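Local coordinates for protein EchA1_1 (Mycobacterium avium subsp. paratuberculosis, PDB 3R9T) that probably catalyses the reversible hydration of 2-enoyl-CoA thioesters to (3S)-3-hydroxyacyl-CoA in fatty acid metabolism, as a member of the enoyl-CoA hydratase/isomerase family, at residues E28-I33 / D64-A69; R55-T60 / H98-P103; G110-G115 / A132-P137. All coordinates share one frame; numbering follows the deposited sequence. Where two conformers were deposited one is given.

Contact 1 of 3, residues E28-I33 / D64-A69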
loop_
_atom_site.group_PDB
_atom_site.type_symbol
_atom_site.label_atom_id
_atom_site.label_comp_id
_atom_site.label_asym_id
_atom_site.label_seq_id
_atom_site.Cartn_x
_atom_site.Cartn_y
_atom_site.Cartn_z
ATOM N N GLU B 28 -0.435 13.524 34.153
ATOM C CA GLU B 28 -0.365 12.670 35.351
ATOM C C GLU B 28 -0.701 11.199 35.052
ATOM O O GLU B 28 -0.363 10.309 35.837
ATOM C CB GLU B 28 -1.288 13.204 36.461
ATOM C CG GLU B 28 -2.803 12.977 36.232
ATOM C CD GLU B 28 -3.484 14.063 35.405
ATOM O OE1 GLU B 28 -2.785 14.887 34.767
ATOM O OE2 GLU B 28 -4.736 14.086 35.394
ATOM N N ALA B 29 -1.380 10.955 33.930
ATOM C CA ALA B 29 -1.717 9.598 33.500
ATOM C C ALA B 29 -1.145 9.267 32.117
ATOM O O ALA B 29 -1.707 8.444 31.388
ATOM C CB ALA B 29 -3.231 9.410 33.504
ATOM N N ARG B 30 -0.036 9.914 31.765
ATOM C CA ARG B 30 0.658 9.673 30.490
ATOM C C ARG B 30 -0.239 9.927 29.286
ATOM O O ARG B 30 -0.074 9.320 28.226
ATOM C CB ARG B 30 1.264 8.263 30.451
ATOM C CG ARG B 30 2.452 8.183 31.375
ATOM C CD ARG B 30 2.855 6.840 31.979
ATOM N NE ARG B 30 2.571 5.521 31.379
ATOM C CZ ARG B 30 3.147 4.901 30.335
ATOM N NH1 ARG B 30 2.719 3.654 30.092
ATOM N NH2 ARG B 30 4.069 5.438 29.512
ATOM N N ASN B 31 -1.176 10.851 29.474
ATOM C CA ASN B 31 -2.083 11.297 28.429
ATOM C C ASN B 31 -2.884 10.145 27.841
ATOM O O ASN B 31 -3.233 10.166 26.662
ATOM C CB ASN B 31 -1.317 12.092 27.357
ATOM C CG ASN B 31 -0.885 13.471 27.854
ATOM O OD1 ASN B 31 -1.632 14.154 28.558
ATOM N ND2 ASN B 31 0.321 13.882 27.486
ATOM N N ALA B 32 -3.195 9.158 28.681
ATOM C CA ALA B 32 -4.033 8.036 28.285
ATOM C C ALA B 32 -5.453 8.508 28.005
ATOM O O ALA B 32 -5.948 9.460 28.615
ATOM C CB ALA B 32 -4.021 6.935 29.362
ATOM N N ILE B 33 -6.101 7.834 27.067
ATOM C CA ILE B 33 -7.439 8.220 26.636
ATOM C C ILE B 33 -8.514 7.683 27.559
ATOM O O ILE B 33 -8.601 6.481 27.802
ATOM C CB ILE B 33 -7.760 7.721 25.227
ATOM C CG1 ILE B 33 -6.712 8.214 24.239
ATOM C CG2 ILE B 33 -9.145 8.219 24.779
ATOM C CD1 ILE B 33 -6.521 9.735 24.229
ATOM N N ASP B 64 6.422 16.696 28.386
ATOM C CA ASP B 64 7.622 16.357 27.613
ATOM C C ASP B 64 7.929 14.861 27.485
ATOM O O ASP B 64 8.980 14.505 26.944
ATOM C CB ASP B 64 8.851 17.068 28.203
ATOM C CG ASP B 64 10.020 17.110 27.230
ATOM O OD1 ASP B 64 9.807 17.533 26.071
ATOM O OD2 ASP B 64 11.146 16.709 27.612
ATOM N N LYS B 65 7.042 13.986 27.961
ATOM C CA LYS B 65 7.330 12.548 27.907
ATOM C C LYS B 65 6.318 11.767 27.097
ATOM O O LYS B 65 6.683 10.768 26.502
ATOM C CB LYS B 65 7.425 11.925 29.310
ATOM C CG LYS B 65 8.588 12.445 30.156
ATOM C CD LYS B 65 9.909 11.765 29.806
ATOM C CE LYS B 65 10.981 12.015 30.870
ATOM N NZ LYS B 65 12.347 11.788 30.324
ATOM N N SER B 66 5.055 12.202 27.090
ATOM C CA SER B 66 3.964 11.381 26.544
ATOM C C SER B 66 3.112 12.112 25.520
ATOM O O SER B 66 2.592 13.168 25.819
ATOM C CB SER B 66 3.027 10.927 27.672
ATOM O OG SER B 66 3.702 10.167 28.665
ATOM N N PHE B 67 2.921 11.525 24.337
ATOM C CA PHE B 67 1.886 11.996 23.403
ATOM C C PHE B 67 0.567 11.376 23.861
ATOM O O PHE B 67 -0.395 12.079 24.198
ATOM C CB PHE B 67 2.252 11.598 21.965
ATOM C CG PHE B 67 1.127 11.746 20.945
ATOM C CD1 PHE B 67 0.723 12.996 20.494
ATOM C CD2 PHE B 67 0.522 10.616 20.395
ATOM C CE1 PHE B 67 -0.277 13.116 19.530
ATOM C CE2 PHE B 67 -0.476 10.733 19.438
ATOM C CZ PHE B 67 -0.861 11.982 19.000
ATOM N N CYS B 68 0.554 10.048 23.871
ATOM C CA CYS B 68 -0.561 9.275 24.382
ATOM C C CYS B 68 -0.082 7.848 24.596
ATOM O O CYS B 68 0.300 7.163 23.646
ATOM C CB CYS B 68 -1.739 9.320 23.411
ATOM S SG CYS B 68 -3.067 8.210 23.858
ATOM N N ALA B 69 -0.077 7.423 25.858
ATOM C CA ALA B 69 0.405 6.091 26.240
ATOM C C ALA B 69 -0.556 4.974 25.829
ATOM O O ALA B 69 -0.220 3.791 25.948
ATOM C CB ALA B 69 0.654 6.030 27.757
HETATM O O HOH W 1 5.185 7.607 28.697
#

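Contact 2 of 3, residues R55-T60 / H98-P103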
loop_
_atom_site.group_PDB
_atom_site.type_symbol
_atom_site.label_atom_id
_atom_site.label_comp_id
_atom_site.label_asym_id
_atom_site.label_seq_id
_atom_site.Cartn_x
_atom_site.Cartn_y
_atom_site.Cartn_z
ATOM N N ARG B 55 -8.100 26.412 9.447
ATOM C CA ARG B 55 -7.601 25.813 8.200
ATOM C C ARG B 55 -6.864 24.484 8.388
ATOM O O ARG B 55 -6.608 23.770 7.409
ATOM C CB ARG B 55 -6.650 26.781 7.490
ATOM C CG ARG B 55 -7.304 28.060 6.976
ATOM C CD ARG B 55 -8.361 27.800 5.911
ATOM N NE ARG B 55 -7.819 26.867 4.928
ATOM C CZ ARG B 55 -7.021 27.174 3.904
ATOM N NH1 ARG B 55 -6.707 28.433 3.613
ATOM N NH2 ARG B 55 -6.565 26.190 3.132
ATOM N N ALA B 56 -6.487 24.190 9.624
ATOM C CA ALA B 56 -5.762 22.960 9.952
ATOM C C ALA B 56 -5.857 22.698 11.451
ATOM O O ALA B 56 -6.090 23.608 12.247
ATOM C CB ALA B 56 -4.294 23.068 9.539
ATOM N N VAL B 57 -5.668 21.438 11.821
ATOM C CA VAL B 57 -5.695 21.014 13.196
ATOM C C VAL B 57 -4.435 20.254 13.520
ATOM O O VAL B 57 -4.035 19.371 12.754
ATOM C CB VAL B 57 -6.885 20.091 13.421
ATOM C CG1 VAL B 57 -6.863 19.473 14.825
ATOM C CG2 VAL B 57 -8.175 20.859 13.170
ATOM N N VAL B 58 -3.824 20.601 14.652
ATOM C CA VAL B 58 -2.717 19.841 15.240
ATOM C C VAL B 58 -3.147 19.228 16.568
ATOM O O VAL B 58 -3.739 19.919 17.416
ATOM C CB VAL B 58 -1.479 20.732 15.480
ATOM C CG1 VAL B 58 -0.387 19.989 16.248
ATOM C CG2 VAL B 58 -0.924 21.229 14.156
ATOM N N LEU B 59 -2.849 17.935 16.725
ATOM C CA LEU B 59 -3.135 17.167 17.937
ATOM C C LEU B 59 -1.805 16.829 18.598
ATOM O O LEU B 59 -0.934 16.274 17.951
ATOM C CB LEU B 59 -3.889 15.865 17.606
ATOM C CG LEU B 59 -4.171 14.965 18.822
ATOM C CD1 LEU B 59 -5.164 15.656 19.766
ATOM C CD2 LEU B 59 -4.657 13.568 18.384
ATOM N N THR B 60 -1.649 17.157 19.883
ATOM C CA THR B 60 -0.413 16.859 20.618
ATOM C C THR B 60 -0.761 16.500 22.076
ATOM O O THR B 60 -1.941 16.513 22.473
ATOM C CB THR B 60 0.553 18.072 20.520
ATOM O OG1 THR B 60 1.906 17.695 20.848
ATOM C CG2 THR B 60 0.061 19.237 21.409
ATOM N N HIS B 98 -13.645 10.060 13.246
ATOM C CA HIS B 98 -14.186 11.411 13.196
ATOM C C HIS B 98 -13.568 12.171 12.027
ATOM O O HIS B 98 -12.687 12.997 12.203
ATOM C CB HIS B 98 -13.877 12.120 14.508
ATOM C CG HIS B 98 -14.614 13.402 14.708
ATOM N ND1 HIS B 98 -14.626 14.041 15.930
ATOM C CD2 HIS B 98 -15.363 14.163 13.873
ATOM C CE1 HIS B 98 -15.354 15.141 15.837
ATOM N NE2 HIS B 98 -15.812 15.238 14.603
ATOM N N PHE B 99 -14.061 11.891 10.834
ATOM C CA PHE B 99 -13.571 12.548 9.649
ATOM C C PHE B 99 -13.975 14.019 9.663
ATOM O O PHE B 99 -15.157 14.364 9.861
ATOM C CB PHE B 99 -14.118 11.905 8.368
ATOM C CG PHE B 99 -13.627 12.592 7.123
ATOM C CD1 PHE B 99 -12.396 12.257 6.581
ATOM C CD2 PHE B 99 -14.356 13.628 6.550
ATOM C CE1 PHE B 99 -11.903 12.927 5.457
ATOM C CE2 PHE B 99 -13.886 14.296 5.414
ATOM C CZ PHE B 99 -12.661 13.939 4.873
ATOM N N ILE B 100 -12.976 14.864 9.433
ATOM C CA ILE B 100 -13.168 16.273 9.123
ATOM C C ILE B 100 -12.434 16.628 7.828
ATOM O O ILE B 100 -11.427 16.011 7.468
ATOM C CB ILE B 100 -12.753 17.220 10.287
ATOM C CG1 ILE B 100 -11.234 17.245 10.506
ATOM C CG2 ILE B 100 -13.549 16.863 11.557
ATOM C CD1 ILE B 100 -10.788 18.437 11.384
ATOM N N ASP B 101 -12.969 17.628 7.131
ATOM C CA ASP B 101 -12.507 18.171 5.848
ATOM C C ASP B 101 -11.149 18.846 5.893
ATOM O O ASP B 101 -10.504 19.104 4.852
ATOM C CB ASP B 101 -13.490 19.268 5.409
ATOM C CG ASP B 101 -14.817 18.727 4.946
ATOM O OD1 ASP B 101 -14.864 17.582 4.452
ATOM O OD2 ASP B 101 -15.819 19.463 5.063
ATOM N N LYS B 102 -10.763 19.254 7.097
ATOM C CA LYS B 102 -9.540 20.022 7.274
ATOM C C LYS B 102 -8.385 19.116 7.675
ATOM O O LYS B 102 -8.581 18.120 8.356
ATOM C CB LYS B 102 -9.779 21.099 8.313
ATOM C CG LYS B 102 -11.183 21.706 8.177
ATOM C CD LYS B 102 -11.201 23.182 8.101
ATOM C CE LYS B 102 -12.634 23.725 7.974
ATOM N NZ LYS B 102 -12.871 24.817 8.929
ATOM N N PRO B 103 -7.172 19.454 7.236
ATOM C CA PRO B 103 -6.033 18.618 7.555
ATOM C C PRO B 103 -5.759 18.491 9.050
ATOM O O PRO B 103 -5.872 19.479 9.802
ATOM C CB PRO B 103 -4.863 19.327 6.850
ATOM C CG PRO B 103 -5.318 20.759 6.710
ATOM C CD PRO B 103 -6.779 20.637 6.447
#

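Contact 3 of 3, residues G110-G115 / A132-P137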
loop_
_atom_site.group_PDB
_atom_site.type_symbol
_atom_site.label_atom_id
_atom_site.label_comp_id
_atom_site.label_asym_id
_atom_site.label_seq_id
_atom_site.Cartn_x
_atom_site.Cartn_y
_atom_site.Cartn_z
ATOM N N GLY B 110 6.117 12.488 22.538
ATOM C CA GLY B 110 6.793 11.407 23.253
ATOM C C GLY B 110 6.111 10.078 23.012
ATOM O O GLY B 110 5.723 9.783 21.886
ATOM N N THR B 111 5.942 9.287 24.066
ATOM C CA THR B 111 5.395 7.941 23.935
ATOM C C THR B 111 4.081 7.962 23.179
ATOM O O THR B 111 3.212 8.772 23.487
ATOM C CB THR B 111 5.103 7.309 25.296
ATOM O OG1 THR B 111 6.205 7.534 26.179
ATOM C CG2 THR B 111 4.865 5.817 25.128
ATOM N N ALA B 112 3.948 7.068 22.206
ATOM C CA ALA B 112 2.747 6.979 21.390
ATOM C C ALA B 112 2.437 5.519 21.108
ATOM O O ALA B 112 2.499 5.065 19.969
ATOM C CB ALA B 112 2.930 7.755 20.094
ATOM N N LEU B 113 2.110 4.795 22.170
ATOM C CA LEU B 113 1.879 3.356 22.109
ATOM C C LEU B 113 0.384 3.024 22.110
ATOM O O LEU B 113 -0.452 3.718 22.741
ATOM C CB LEU B 113 2.596 2.653 23.272
ATOM C CG LEU B 113 4.132 2.756 23.304
ATOM C CD1 LEU B 113 4.701 2.104 24.567
ATOM C CD2 LEU B 113 4.749 2.149 22.057
ATOM N N GLY B 114 0.062 1.951 21.391
ATOM C CA GLY B 114 -1.290 1.452 21.319
ATOM C C GLY B 114 -2.195 2.544 20.773
ATOM O O GLY B 114 -2.029 2.995 19.639
ATOM N N GLY B 115 -3.137 2.987 21.600
ATOM C CA GLY B 115 -4.001 4.126 21.282
ATOM C C GLY B 115 -3.267 5.325 20.701
ATOM O O GLY B 115 -3.770 5.954 19.780
ATOM N N ALA B 132 10.190 9.800 20.411
ATOM C CA ALA B 132 8.896 9.113 20.374
ATOM C C ALA B 132 9.059 7.663 19.991
ATOM O O ALA B 132 9.911 7.317 19.183
ATOM C CB ALA B 132 7.939 9.792 19.403
ATOM N N GLN B 133 8.231 6.833 20.610
ATOM C CA GLN B 133 8.138 5.417 20.332
ATOM C C GLN B 133 6.696 5.074 19.930
ATOM O O GLN B 133 5.734 5.540 20.549
ATOM C CB GLN B 133 8.526 4.654 21.596
ATOM C CG GLN B 133 8.655 3.170 21.417
ATOM C CD GLN B 133 9.262 2.484 22.635
ATOM O OE1 GLN B 133 8.631 2.390 23.686
ATOM N NE2 GLN B 133 10.486 1.990 22.491
ATOM N N PHE B 134 6.560 4.262 18.887
ATOM C CA PHE B 134 5.266 3.830 18.380
ATOM C C PHE B 134 5.121 2.337 18.593
ATOM O O PHE B 134 6.097 1.660 18.919
ATOM C CB PHE B 134 5.145 4.147 16.898
ATOM C CG PHE B 134 5.182 5.616 16.607
ATOM C CD1 PHE B 134 4.016 6.362 16.613
ATOM C CD2 PHE B 134 6.380 6.263 16.385
ATOM C CE1 PHE B 134 4.029 7.733 16.385
ATOM C CE2 PHE B 134 6.399 7.645 16.135
ATOM C CZ PHE B 134 5.228 8.374 16.132
ATOM N N GLY B 135 3.905 1.832 18.426
ATOM C CA GLY B 135 3.673 0.382 18.518
ATOM C C GLY B 135 2.248 0.057 18.894
ATOM O O GLY B 135 1.473 0.950 19.276
ATOM N N LEU B 136 1.910 -1.226 18.769
ATOM C CA LEU B 136 0.577 -1.754 19.105
ATOM C C LEU B 136 0.740 -2.959 20.035
ATOM O O LEU B 136 0.598 -4.111 19.616
ATOM C CB LEU B 136 -0.220 -2.142 17.859
ATOM C CG LEU B 136 -0.501 -1.001 16.869
ATOM C CD1 LEU B 136 -1.072 -1.584 15.565
ATOM C CD2 LEU B 136 -1.414 0.048 17.494
ATOM N N PRO B 137 1.012 -2.688 21.316
ATOM C CA PRO B 137 1.276 -3.736 22.297
ATOM C C PRO B 137 0.039 -4.433 22.852
ATOM O O PRO B 137 0.170 -5.276 23.747
ATOM C CB PRO B 137 2.002 -2.968 23.415
ATOM C CG PRO B 137 1.395 -1.630 23.381
ATOM C CD PRO B 137 1.171 -1.343 21.905
#

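Contact 1 of 3, residues E28-I33 / D64-A69
N31 turns its CG anti to the carbonyl carbon (chi1 -72°), which sends the carboxamide to the backbone of S66, while R30, with the same first torsion but a bend at chi3, folds its guanidinium over A69. Both segments are loops of the crotonase fold: 28-33 lies between strand 19-24 and helix 35-50, whereas the loop between strand 56-61 and helix 73-77 contains residues 64-69. ND2 of N31 reaches S66 O at 2.9 Å; S66 O sits in the plane of the N31 amide, yet ND2 itself stands above the plane of the S66 carbonyl. A62 O takes a second bond from ND2, and OD1 accepts from R26 N, so both ends of the carboxamide are gripped and its rotation is fixed. Beside it, A69 N donates to R30 O at 3.0 Å, a bond that ties backbone to backbone. CG1 of I33 packs against C68 SG at 3.7 Å. On the outer side, where R30 is exposed, the methyl of A69 sits over the centre of the R30 guanidinium, 3.7 Å above its plane, and a water at the edge of that group accepts from R30 NH2 at 2.6 Å and hydrogen-bonds S66 OG at 3.0 Å.

Contact 2 of 3, residues R55-T60 / H98-P103
P103 closes on the start of strand 56-61 with both its carbonyl and its ring. P103 O accepts a hydrogen bond from V57 N at 2.8 Å, and the same oxygen receives a CA-H...O contact from A56 CA at 3.5 Å. On the ring, CG touches the methyl of A56, with A56 CB 3.8 Å from P103 CG, while P103 CD rests against R55 O at 3.3 Å. One residue thus meets three consecutive residues of the strand and its approach.

A second, purely apolar touch lies further back along the loop. The CG2 branch of V57 meets I100 CD1 at 4.0 Å, the two side chains crossing at about a right angle; I100 carries CG1 between its backbone N and carbonyl carbon (chi1 70°), and from there the chain runs on extended (chi2 165°) to the CD1 that makes the touch.

The next shell holds the loop in place. K102 NZ is bonded to A48 O and V54 O, and R55 NH2 to N206 O. K215 NZ bridges the carbonyls of I100 and K102. Helix 35-50 backs V57 and I100, and I203 of helix 192-204 lies against P103.

V57 also pairs through its backbone with I105, and P103 directly precedes strand 104-108. The arrangement is therefore the beginning of a parallel strand pairing, 56-61 beside 104-108, in the six-stranded mixed sheet of the crotonase fold.

Contact 3 of 3, residues G110-G115 / A132-P137
Backbone hydrogen bonds join A112 and G114 to the segment 132-137. The short strands 111-113, only weakly bonded, and 133-135 run in parallel here, their axes 4.7 Å apart at closest and just 5° from the same direction. A112 N donates to Q133 O at 2.9 Å. Two residues on, G114 N donates to G135 O at 2.7 Å. Between these bonds A112 O receives a straight CA-H...O contact from F134 CA at 3.4 Å.

The apolar pair proper is A112 with F134: the methyl of A112 is set at a slant to the ring, with A112 CB 3.9 Å from F134 CE1. The side chain of L113 also comes up to the P137 ring.

Other side chains pack on polar atoms. L113 has CG anti to its carbonyl carbon (chi1 -63°), which lays CD2 across the neighbouring backbone, 3.5 Å from F134 O. L113 CD1 lies 4.0 Å from Q133 OE1, the two chains crossing obliquely and Q133 reaching out extended beyond CG. Toward the far end, P137 CD rests 3.5 Å from G114 N, and one methyl of L136, CD2, approaches G114 O.

Backbone shape accounts for two glycines. G114 has positive phi at the N-cap position just before helix 115-122, and G135, with phi 155°, takes a shape natural to glycine close to L113 CD2.

Both strands belong to the small three-stranded sheet completed by 172-173, which pairs with 133-135. T117 of helix 115-122 bonds through OG1 to A112 O and G135 N, V108 of strand 104-108 lies against A132 and F134, and the benzoic acid touches G115 where that helix starts.

Overall arrangement
Contact 1 joins two loops of the crotonase fold, contact 2 joins strand 56-61 to the loop leading into strand 104-108 of the six-stranded sheet, and contact 3 lies in the small three-stranded sheet. Contacts 1 and 2 interleave along the chain, whereas contact 3 opens only after both have closed. The centres of contacts 1 and 3 are about 10 Å apart, and K65 and F67 pair with T111 through probable backbone hydrogen bonds. The centre of contact 2 lies about 20 Å from that of contact 1, though the F67 ring touches L59 and T60, and about 21 Å from that of contact 3. G115 of contact 3 touches the benzoic acid; the I33 side chain of contact 1 is about 8 Å from it.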